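Local coordinates for secreted protein (Streptomyces lividans TK24, PDB 5LXZ), which probably oxidises alcohol or aldehyde substrates at a mononuclear copper-radical centre, as do other galactose oxidase-like enzymes of family AA5, at residues 24-29 with 56-61; 36-41 with 61-66; 70-75 with 234-239. The protein carries 1 engineered substitution. All coordinates share one frame; numbering follows the deposited sequence.

Contact 1. Residues 24-29 with 56-61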
loop_
_atom_site.group_PDB
_atom_site.type_symbol
_atom_site.label_atom_id
_atom_site.label_comp_id
_atom_site.label_asym_id
_atom_site.label_seq_id
_atom_site.Cartn_x
_atom_site.Cartn_y
_atom_site.Cartn_z
ATOM N N TYR A 24 10.144 21.851 -8.013
ATOM C CA TYR A 24 10.148 20.726 -7.060
ATOM C C TYR A 24 8.923 19.863 -7.188
ATOM O O TYR A 24 8.822 18.827 -6.472
ATOM C CB TYR A 24 10.272 21.201 -5.622
ATOM C CG TYR A 24 11.571 21.883 -5.369
ATOM C CD1 TYR A 24 12.751 21.156 -5.314
ATOM C CD2 TYR A 24 11.643 23.253 -5.224
ATOM C CE1 TYR A 24 13.967 21.787 -5.101
ATOM C CE2 TYR A 24 12.849 23.894 -4.996
ATOM C CZ TYR A 24 14.005 23.157 -4.930
ATOM O OH TYR A 24 15.217 23.785 -4.739
ATOM N N ARG A 25 7.990 20.219 -8.053
ATOM C CA ARG A 25 6.781 19.388 -8.169
ATOM C C ARG A 25 7.117 18.014 -8.748
ATOM O O ARG A 25 8.071 17.839 -9.491
ATOM C CB ARG A 25 5.717 20.064 -8.992
ATOM C CG ARG A 25 5.196 21.279 -8.283
ATOM C CD ARG A 25 4.127 21.979 -9.087
ATOM N NE ARG A 25 3.950 23.328 -8.549
ATOM C CZ ARG A 25 3.159 24.269 -9.066
ATOM N NH1 ARG A 25 2.424 24.019 -10.143
ATOM N NH2 ARG A 25 3.091 25.459 -8.475
ATOM N N GLN A 26 6.320 17.021 -8.369
ATOM C CA GLN A 26 6.428 15.687 -8.912
ATOM C C GLN A 26 5.128 14.992 -8.636
ATOM O O GLN A 26 4.257 15.534 -7.950
ATOM C CB GLN A 26 7.594 14.919 -8.255
ATOM C CG GLN A 26 7.357 14.747 -6.782
ATOM C CD GLN A 26 8.411 13.901 -6.081
ATOM O OE1 GLN A 26 9.572 13.810 -6.522
ATOM N NE2 GLN A 26 8.019 13.292 -4.974
ATOM N N ASN A 27 5.020 13.781 -9.144
ATOM C CA ASN A 27 3.852 12.940 -8.897
ATOM C C ASN A 27 4.151 12.000 -7.725
ATOM O O ASN A 27 4.537 10.863 -7.945
ATOM C CB ASN A 27 3.484 12.130 -10.121
ATOM C CG ASN A 27 3.113 12.988 -11.326
ATOM O OD1 ASN A 27 2.966 14.207 -11.227
ATOM N ND2 ASN A 27 2.926 12.331 -12.447
ATOM N N THR A 28 3.987 12.498 -6.510
ATOM C CA THR A 28 4.295 11.678 -5.342
ATOM C C THR A 28 3.307 10.524 -5.224
ATOM O O THR A 28 2.100 10.723 -5.092
ATOM C CB THR A 28 4.249 12.508 -4.039
ATOM O OG1 THR A 28 5.143 13.614 -4.170
ATOM C CG2 THR A 28 4.650 11.651 -2.839
ATOM N N ILE A 29 3.837 9.319 -5.191
ATOM C CA ILE A 29 3.039 8.088 -5.091
ATOM C C ILE A 29 3.342 7.312 -3.791
ATOM O O ILE A 29 2.506 6.536 -3.338
ATOM C CB ILE A 29 3.229 7.206 -6.335
ATOM C CG1 ILE A 29 2.677 7.984 -7.553
ATOM C CG2 ILE A 29 2.551 5.858 -6.219
ATOM C CD1 ILE A 29 3.068 7.376 -8.868
ATOM N N GLN A 56 13.466 9.306 -16.181
ATOM C CA GLN A 56 13.407 10.459 -15.308
ATOM C C GLN A 56 12.697 10.049 -13.996
ATOM O O GLN A 56 11.503 9.769 -14.016
ATOM C CB GLN A 56 12.618 11.577 -16.006
ATOM C CG GLN A 56 12.368 12.793 -15.134
ATOM C CD GLN A 56 13.651 13.392 -14.622
ATOM O OE1 GLN A 56 14.613 13.570 -15.388
ATOM N NE2 GLN A 56 13.697 13.710 -13.324
ATOM N N TYR A 57 13.460 9.995 -12.913
ATOM C CA TYR A 57 12.975 9.456 -11.635
ATOM C C TYR A 57 13.161 10.496 -10.567
ATOM O O TYR A 57 14.207 11.135 -10.483
ATOM C CB TYR A 57 13.774 8.221 -11.223
ATOM C CG TYR A 57 13.876 7.167 -12.279
ATOM C CD1 TYR A 57 12.801 6.811 -13.069
ATOM C CD2 TYR A 57 15.103 6.549 -12.500
ATOM C CE1 TYR A 57 12.942 5.859 -14.061
ATOM C CE2 TYR A 57 15.226 5.573 -13.439
ATOM C CZ TYR A 57 14.162 5.221 -14.217
ATOM O OH TYR A 57 14.247 4.244 -15.194
ATOM N N ASP A 58 12.131 10.711 -9.753
ATOM C CA ASP A 58 12.139 11.797 -8.818
ATOM C C ASP A 58 11.815 11.359 -7.372
ATOM O O ASP A 58 10.931 10.525 -7.140
ATOM C CB ASP A 58 11.099 12.849 -9.260
ATOM C CG ASP A 58 11.613 13.722 -10.411
ATOM O OD1 ASP A 58 12.338 14.700 -10.146
ATOM O OD2 ASP A 58 11.288 13.426 -11.553
ATOM N N THR A 59 12.524 11.963 -6.448
ATOM C CA THR A 59 12.290 11.891 -5.021
ATOM C C THR A 59 12.482 13.275 -4.445
ATOM O O THR A 59 13.332 14.046 -4.925
ATOM C CB THR A 59 13.299 10.925 -4.354
ATOM O OG1 THR A 59 13.096 9.626 -4.893
ATOM C CG2 THR A 59 13.156 10.881 -2.832
ATOM N N ARG A 60 11.692 13.603 -3.417
ATOM C CA ARG A 60 11.907 14.777 -2.595
ATOM C C ARG A 60 12.059 14.453 -1.135
ATOM O O ARG A 60 11.536 13.458 -0.660
ATOM C CB ARG A 60 10.765 15.776 -2.747
ATOM C CG ARG A 60 10.382 16.122 -4.181
ATOM C CD ARG A 60 11.442 16.938 -4.876
ATOM N NE ARG A 60 11.021 17.141 -6.265
ATOM C CZ ARG A 60 11.474 16.517 -7.352
ATOM N NH1 ARG A 60 12.462 15.642 -7.308
ATOM N NH2 ARG A 60 10.940 16.796 -8.540
ATOM N N ILE A 61 12.758 15.313 -0.407
ATOM C CA ILE A 61 12.702 15.378 1.052
ATOM C C ILE A 61 12.116 16.712 1.433
ATOM O O ILE A 61 12.613 17.773 0.988
ATOM C CB ILE A 61 14.079 15.242 1.663
ATOM C CG1 ILE A 61 14.557 13.829 1.462
ATOM C CG2 ILE A 61 14.064 15.640 3.160
ATOM C CD1 ILE A 61 15.949 13.615 1.945
#
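Two successive carbonyls of the 24-29 loop meet the guanidinium edge of Arg60 and provide the hydrogen bonds of this contact. Arg60 NE donates almost straight to Tyr24 O (2.8 Å, 168°), in the guanidinium plane but from above the plane of the carbonyl. The bond from Arg60 NH2 to Arg25 O is longer, 3.2 Å, and more bent. Through this pair, the loop arriving from strand 14-18 is fastened to the first blade of the propeller.

Charge pairing stays within strand 58-62. NH1 and NH2 of Arg60 both close end-on upon the single oxygen OD1 of Asp58, and NH1 also donates to Thr59 O. A bend at chi2 (-70°) turns the arginine toward this carboxylate.

Packing comes from Gln26, which runs past Arg60 in the opposite direction and sets its amide oxygen over the centre of one guanidinium face, the two planes being 46° apart: Gln26 OE1 lies 3.4 Å from Arg60 CZ and 3.3 Å from Asp58 CB. At the other end of that amide, NE2 donates to Thr28 OG1 (3.0 Å) and to Met41 O of strand 39-44, which fixes its rotation.

Oxygen atoms thus surround a buried cation at its edge and over one face, an environment that would probably keep Arg60 protonated.

Contact 2. Residues 36-41 with 61-66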
loop_
_atom_site.group_PDB
_atom_site.type_symbol
_atom_site.label_atom_id
_atom_site.label_comp_id
_atom_site.label_asym_id
_atom_site.label_seq_id
_atom_site.Cartn_x
_atom_site.Cartn_y
_atom_site.Cartn_z
ATOM N N THR A 36 14.294 11.692 11.184
ATOM C CA THR A 36 14.761 13.074 11.215
ATOM C C THR A 36 13.669 14.116 11.288
ATOM O O THR A 36 13.950 15.297 11.418
ATOM C CB THR A 36 15.601 13.350 9.968
ATOM O OG1 THR A 36 14.797 12.999 8.819
ATOM C CG2 THR A 36 16.843 12.502 9.974
ATOM N N GLY A 37 12.397 13.699 11.184
ATOM C CA GLY A 37 11.292 14.593 11.153
ATOM C C GLY A 37 10.927 15.070 9.759
ATOM O O GLY A 37 9.957 15.797 9.613
ATOM N N LYS A 38 11.685 14.648 8.756
ATOM C CA LYS A 38 11.424 15.021 7.382
ATOM C C LYS A 38 10.650 13.919 6.686
ATOM O O LYS A 38 10.632 12.767 7.156
ATOM C CB LYS A 38 12.737 15.295 6.694
ATOM C CG LYS A 38 13.468 16.438 7.416
ATOM C CD LYS A 38 14.704 16.804 6.683
ATOM C CE LYS A 38 15.599 17.728 7.493
ATOM N NZ LYS A 38 16.794 18.021 6.648
ATOM N N VAL A 39 10.013 14.273 5.582
ATOM C CA VAL A 39 9.194 13.327 4.827
ATOM C C VAL A 39 9.851 13.023 3.513
ATOM O O VAL A 39 10.159 13.940 2.733
ATOM C CB VAL A 39 7.792 13.879 4.594
ATOM C CG1 VAL A 39 6.932 12.902 3.818
ATOM C CG2 VAL A 39 7.128 14.252 5.916
ATOM N N LEU A 40 10.049 11.734 3.254
ATOM C CA LEU A 40 10.521 11.241 1.972
ATOM C C LEU A 40 9.309 11.108 1.054
ATOM O O LEU A 40 8.315 10.481 1.429
ATOM C CB LEU A 40 11.189 9.894 2.149
ATOM C CG LEU A 40 11.719 9.265 0.864
ATOM C CD1 LEU A 40 12.925 10.026 0.387
ATOM C CD2 LEU A 40 11.983 7.766 1.081
ATOM N N MET A 41 9.363 11.723 -0.118
ATOM C CA MET A 41 8.275 11.694 -1.083
ATOM C C MET A 41 8.810 11.105 -2.374
ATOM O O MET A 41 9.691 11.710 -3.027
ATOM C CB MET A 41 7.753 13.112 -1.291
ATOM C CG MET A 41 7.265 13.734 0.014
ATOM S SD MET A 41 6.860 15.479 -0.109
ATOM C CE MET A 41 5.290 15.289 -0.948
ATOM N N ILE A 61 12.758 15.313 -0.407
ATOM C CA ILE A 61 12.702 15.378 1.052
ATOM C C ILE A 61 12.116 16.712 1.433
ATOM O O ILE A 61 12.613 17.773 0.988
ATOM C CB ILE A 61 14.079 15.242 1.663
ATOM C CG1 ILE A 61 14.557 13.829 1.462
ATOM C CG2 ILE A 61 14.064 15.640 3.160
ATOM C CD1 ILE A 61 15.949 13.615 1.945
ATOM N N TRP A 62 11.052 16.676 2.233
ATOM C CA TRP A 62 10.331 17.848 2.649
ATOM C C TRP A 62 10.486 17.989 4.143
ATOM O O TRP A 62 10.281 17.030 4.894
ATOM C CB TRP A 62 8.871 17.707 2.272
ATOM C CG TRP A 62 7.957 18.751 2.829
ATOM C CD1 TRP A 62 8.057 20.107 2.679
ATOM C CD2 TRP A 62 6.780 18.523 3.605
ATOM N NE1 TRP A 62 7.015 20.742 3.330
ATOM C CE2 TRP A 62 6.207 19.790 3.894
ATOM C CE3 TRP A 62 6.163 17.364 4.108
ATOM C CZ2 TRP A 62 5.040 19.935 4.669
ATOM C CZ3 TRP A 62 5.007 17.505 4.875
ATOM C CH2 TRP A 62 4.456 18.773 5.137
ATOM N N ASP A 63 10.894 19.184 4.588
ATOM C CA ASP A 63 11.010 19.483 6.007
ATOM C C ASP A 63 9.748 20.231 6.386
ATOM O O ASP A 63 9.568 21.389 5.985
ATOM C CB ASP A 63 12.261 20.309 6.251
ATOM C CG ASP A 63 12.454 20.684 7.697
ATOM O OD1 ASP A 63 11.498 20.698 8.461
ATOM O OD2 ASP A 63 13.609 20.974 8.060
ATOM N N PRO A 64 8.839 19.580 7.124
ATOM C CA PRO A 64 7.600 20.261 7.446
ATOM C C PRO A 64 7.763 21.427 8.415
ATOM O O PRO A 64 6.875 22.273 8.426
ATOM C CB PRO A 64 6.708 19.169 8.037
ATOM C CG PRO A 64 7.589 18.037 8.331
ATOM C CD PRO A 64 8.851 18.170 7.564
ATOM N N VAL A 65 8.838 21.475 9.189
ATOM C CA VAL A 65 9.012 22.538 10.195
ATOM C C VAL A 65 9.475 23.806 9.456
ATOM O O VAL A 65 8.882 24.875 9.591
ATOM C CB VAL A 65 9.998 22.114 11.298
ATOM C CG1 VAL A 65 10.270 23.259 12.281
ATOM C CG2 VAL A 65 9.444 20.916 12.080
ATOM N N LYS A 66 10.509 23.644 8.656
ATOM C CA LYS A 66 11.107 24.748 7.879
ATOM C C LYS A 66 10.343 25.098 6.611
ATOM O O LYS A 66 10.514 26.187 6.078
ATOM C CB LYS A 66 12.556 24.430 7.560
ATOM C CG LYS A 66 13.415 24.296 8.807
ATOM C CD LYS A 66 14.896 24.462 8.540
ATOM C CE LYS A 66 15.647 24.561 9.857
ATOM N NZ LYS A 66 17.107 24.604 9.598
HETATM O O HOH W 1 15.508 21.194 6.330
#
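Val39 and Trp62 form an antiparallel hydrogen-bonded pair whose side chains lie alongside each other, pointing the same way. The two backbone bonds, Val39 N to Trp62 O and Trp62 N to Val39 O, are both 2.9 Å long and close to straight. On this face of the sheet the indole is the large bump, and the valine fits against its benzene half: CG2, set beside the backbone N with CG1 anti to it (chi1 -180°), comes 3.7 Å from Trp62 CE3. Met41, two residues along the same strand, fills the angle at the root of the indole, with SD 3.8 Å from Trp62 CB. Its sulfur makes an oblique Met-aromatic contact with the five-membered ring. Pro64 lays its CA over one indole face, offset toward the rim.

The other face has a smaller bump, Ile61, received between Lys38 and Leu40. Its CG2 branch touches the aliphatic stem of Lys38, 3.8 Å from Lys38 CD, while CG1 faces Leu40 CD1. Past the paired strands, the pyrrolidine of Pro64 sits against the carbonyl of Gly37, with Pro64 CD 3.3 Å from Gly37 O. Here Asp63 turns the chain by an Asx motif, OD1 accepting from the backbone N of Val65 and Lys66. Its other oxygen, OD2, accepts from a water 2.6 Å away that is held only weakly by Lys38 NZ.

This is the meeting of two neighbouring strands in the first blade, packed between the blades flanking it. Phe229 of strand 226-230 covers Leu40 and Ile61. Across the sheet, Met473 of strand 472-476 touches Val39 and Trp62, Ile498 of strand 496-500 packs on the indole, and Phe20 meets it edge-to-face.

Contact 3. Residues 70-75 with 234-239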
loop_
_atom_site.group_PDB
_atom_site.type_symbol
_atom_site.label_atom_id
_atom_site.label_comp_id
_atom_site.label_asym_id
_atom_site.label_seq_id
_atom_site.Cartn_x
_atom_site.Cartn_y
_atom_site.Cartn_z
ATOM N N LYS A 70 13.862 19.564 -1.003
ATOM C CA LYS A 70 14.990 19.301 -1.881
ATOM C C LYS A 70 14.760 18.062 -2.720
ATOM O O LYS A 70 13.979 17.182 -2.349
ATOM C CB LYS A 70 16.300 19.165 -1.113
ATOM C CG LYS A 70 16.358 17.998 -0.145
ATOM C CD LYS A 70 17.727 17.824 0.503
ATOM C CE LYS A 70 18.598 16.841 -0.256
ATOM N NZ LYS A 70 19.734 16.424 0.597
ATOM N N LYS A 71 15.455 17.996 -3.838
ATOM C CA LYS A 71 15.488 16.825 -4.673
ATOM C C LYS A 71 16.527 15.863 -4.153
ATOM O O LYS A 71 17.562 16.268 -3.623
ATOM C CB LYS A 71 15.793 17.182 -6.123
ATOM C CG LYS A 71 14.842 18.187 -6.715
ATOM C CD LYS A 71 14.935 18.172 -8.228
ATOM C CE LYS A 71 13.906 19.099 -8.811
ATOM N NZ LYS A 71 14.031 19.178 -10.281
ATOM N N VAL A 72 16.221 14.571 -4.303
ATOM C CA VAL A 72 17.138 13.484 -4.005
ATOM C C VAL A 72 17.400 12.653 -5.266
ATOM O O VAL A 72 16.488 12.217 -5.928
ATOM C CB VAL A 72 16.548 12.554 -2.919
ATOM C CG1 VAL A 72 17.478 11.378 -2.671
ATOM C CG2 VAL A 72 16.366 13.321 -1.634
ATOM N N PRO A 73 18.680 12.406 -5.616
ATOM C CA PRO A 73 18.950 11.544 -6.758
ATOM C C PRO A 73 18.311 10.161 -6.598
ATOM O O PRO A 73 18.455 9.543 -5.523
ATOM C CB PRO A 73 20.483 11.408 -6.760
ATOM C CG PRO A 73 20.982 12.523 -5.938
ATOM C CD PRO A 73 19.907 12.881 -4.959
ATOM N N THR A 74 17.576 9.756 -7.617
ATOM C CA THR A 74 16.767 8.545 -7.582
ATOM C C THR A 74 17.329 7.570 -8.598
ATOM O O THR A 74 17.205 7.796 -9.805
ATOM C CB THR A 74 15.304 8.886 -7.818
ATOM O OG1 THR A 74 14.964 9.882 -6.849
ATOM C CG2 THR A 74 14.421 7.659 -7.642
ATOM N N PRO A 75 17.924 6.464 -8.126
ATOM C CA PRO A 75 18.708 5.597 -9.013
ATOM C C PRO A 75 17.923 4.649 -9.917
ATOM O O PRO A 75 18.463 4.152 -10.931
ATOM C CB PRO A 75 19.560 4.803 -8.009
ATOM C CG PRO A 75 18.665 4.688 -6.817
ATOM C CD PRO A 75 18.062 6.058 -6.716
ATOM N N GLU A 234 20.438 11.289 3.626
ATOM C CA GLU A 234 19.446 11.639 2.630
ATOM C C GLU A 234 19.783 11.071 1.266
ATOM O O GLU A 234 19.714 11.758 0.256
ATOM C CB GLU A 234 19.176 13.136 2.659
ATOM C CG GLU A 234 18.601 13.545 4.006
ATOM C CD GLU A 234 18.237 15.017 4.122
ATOM O OE1 GLU A 234 18.690 15.820 3.276
ATOM O OE2 GLU A 234 17.484 15.336 5.065
ATOM N N LYS A 235 20.117 9.782 1.229
ATOM C CA LYS A 235 20.413 9.132 -0.025
ATOM C C LYS A 235 19.975 7.673 -0.041
ATOM O O LYS A 235 19.840 7.030 1.019
ATOM C CB LYS A 235 21.903 9.280 -0.381
ATOM C CG LYS A 235 22.888 8.586 0.485
ATOM C CD LYS A 235 24.301 8.832 -0.092
ATOM C CE LYS A 235 25.358 9.045 0.965
ATOM N NZ LYS A 235 25.579 7.803 1.738
ATOM N N TYR A 236 19.733 7.163 -1.231
ATOM C CA TYR A 236 19.453 5.755 -1.426
ATOM C C TYR A 236 20.772 4.991 -1.469
ATOM O O TYR A 236 21.684 5.379 -2.226
ATOM C CB TYR A 236 18.723 5.522 -2.735
ATOM C CG TYR A 236 17.341 6.099 -2.787
ATOM C CD1 TYR A 236 16.249 5.393 -2.286
ATOM C CD2 TYR A 236 17.095 7.306 -3.425
ATOM C CE1 TYR A 236 14.982 5.910 -2.383
ATOM C CE2 TYR A 236 15.820 7.808 -3.567
ATOM C CZ TYR A 236 14.761 7.090 -3.035
ATOM O OH TYR A 236 13.454 7.573 -3.124
ATOM N N ILE A 237 20.877 3.946 -0.673
ATOM C CA ILE A 237 22.084 3.102 -0.644
ATOM C C ILE A 237 21.733 1.739 -1.245
ATOM O O ILE A 237 20.842 1.037 -0.736
ATOM C CB ILE A 237 22.601 2.937 0.777
ATOM C CG1 ILE A 237 22.861 4.307 1.426
ATOM C CG2 ILE A 237 23.870 2.053 0.739
ATOM C CD1 ILE A 237 23.362 4.235 2.833
ATOM N N LYS A 238 22.407 1.339 -2.309
ATOM C CA LYS A 238 22.117 0.092 -2.958
ATOM C C LYS A 238 22.465 -1.076 -2.030
ATOM O O LYS A 238 23.524 -1.069 -1.381
ATOM C CB LYS A 238 22.949 -0.039 -4.244
ATOM C CG LYS A 238 22.626 -1.272 -5.065
ATOM C CD LYS A 238 23.205 -1.144 -6.477
ATOM C CE LYS A 238 22.611 -2.143 -7.446
ATOM N NZ LYS A 238 22.992 -3.543 -7.129
ATOM N N VAL A 239 21.551 -2.031 -1.915
ATOM C CA VAL A 239 21.782 -3.287 -1.237
ATOM C C VAL A 239 21.557 -4.419 -2.204
ATOM O O VAL A 239 21.275 -4.195 -3.371
ATOM C CB VAL A 239 20.910 -3.395 0.059
ATOM C CG1 VAL A 239 21.301 -2.285 1.037
ATOM C CG2 VAL A 239 19.401 -3.462 -0.224
HETATM O O HOH W 2 20.397 14.089 -0.850
HETATM O O HOH W 3 20.214 8.965 -3.510
#
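Tyr236 points its ring against the extended run Val72-Pro75: Pro75 and Val72 cross it at about a right angle, Thr74 lies obliquely to it, and Pro73 meets it with a carbonyl at the edge. That oxygen, Pro73 O, is in the ring plane, 3.4 Å from Tyr236 CD2. Pro75 brings its CD to 3.7 Å from Tyr236 CD2, the same ring carbon. From Val72 it is the CG1 branch that approaches, 4.0 Å from Tyr236 CE2. The hydroxyl of Thr74 donates to Val72 O, two residues back, and pairs as well with the hydroxyl of Thr59. The phenol of Tyr236 bonds to that same Thr59 OG1, so the far end of the ring is tied into strand 58-62.

The second pair, Lys70 and Glu234, meets obliquely and by charge. Glu234 is extended beyond CG, whereas Lys70 bends sharply at chi3 (-94°), which carries NZ to within 2.9 Å of Glu234 OE1, nearly in line with the C-O bond. Glu234 is the first residue of a G1 beta bulge with Asp230 opposite, and its positive phi (57°) belongs to that motif. Its second oxygen, OE2, forms a salt bridge with Lys38.

Two waters bridge the segments between these anchors. One joins the Lys70 ammonium to Glu234 O, the latter at 2.7 Å; the other joins two backbone atoms, donating to Pro73 O and accepting from Tyr236 N.

The carboxylate of Glu234 would probably stay ionised, having a lysine on each oxygen. Side chains and bridging waters join the outer edges of two adjacent propeller blades here, with a partly buried aromatic ring beside a polar, hydrated rim.

In the fold
Contacts 1 to 3 show how one propeller blade is secured in several directions. From the N terminus, the chain leaves strand 14-18, which completes the last blade, and enters the first; contact 1 closes the loop from 24-29 to 56-61. Contact 2 opens within that span and closes beyond it, at 61-66, so the two cross, sharing Ile61 and strand 58-62. Contact 3 begins only afterwards, on strand 69-71, and spans a far longer excursion that includes the barrel domain before reaching the edge of the second blade. Backbone hydrogen bonds join the three directly: Arg60 of contact 1 pairs with Met41 of contact 2, and Ile61 with Lys70 of contact 3.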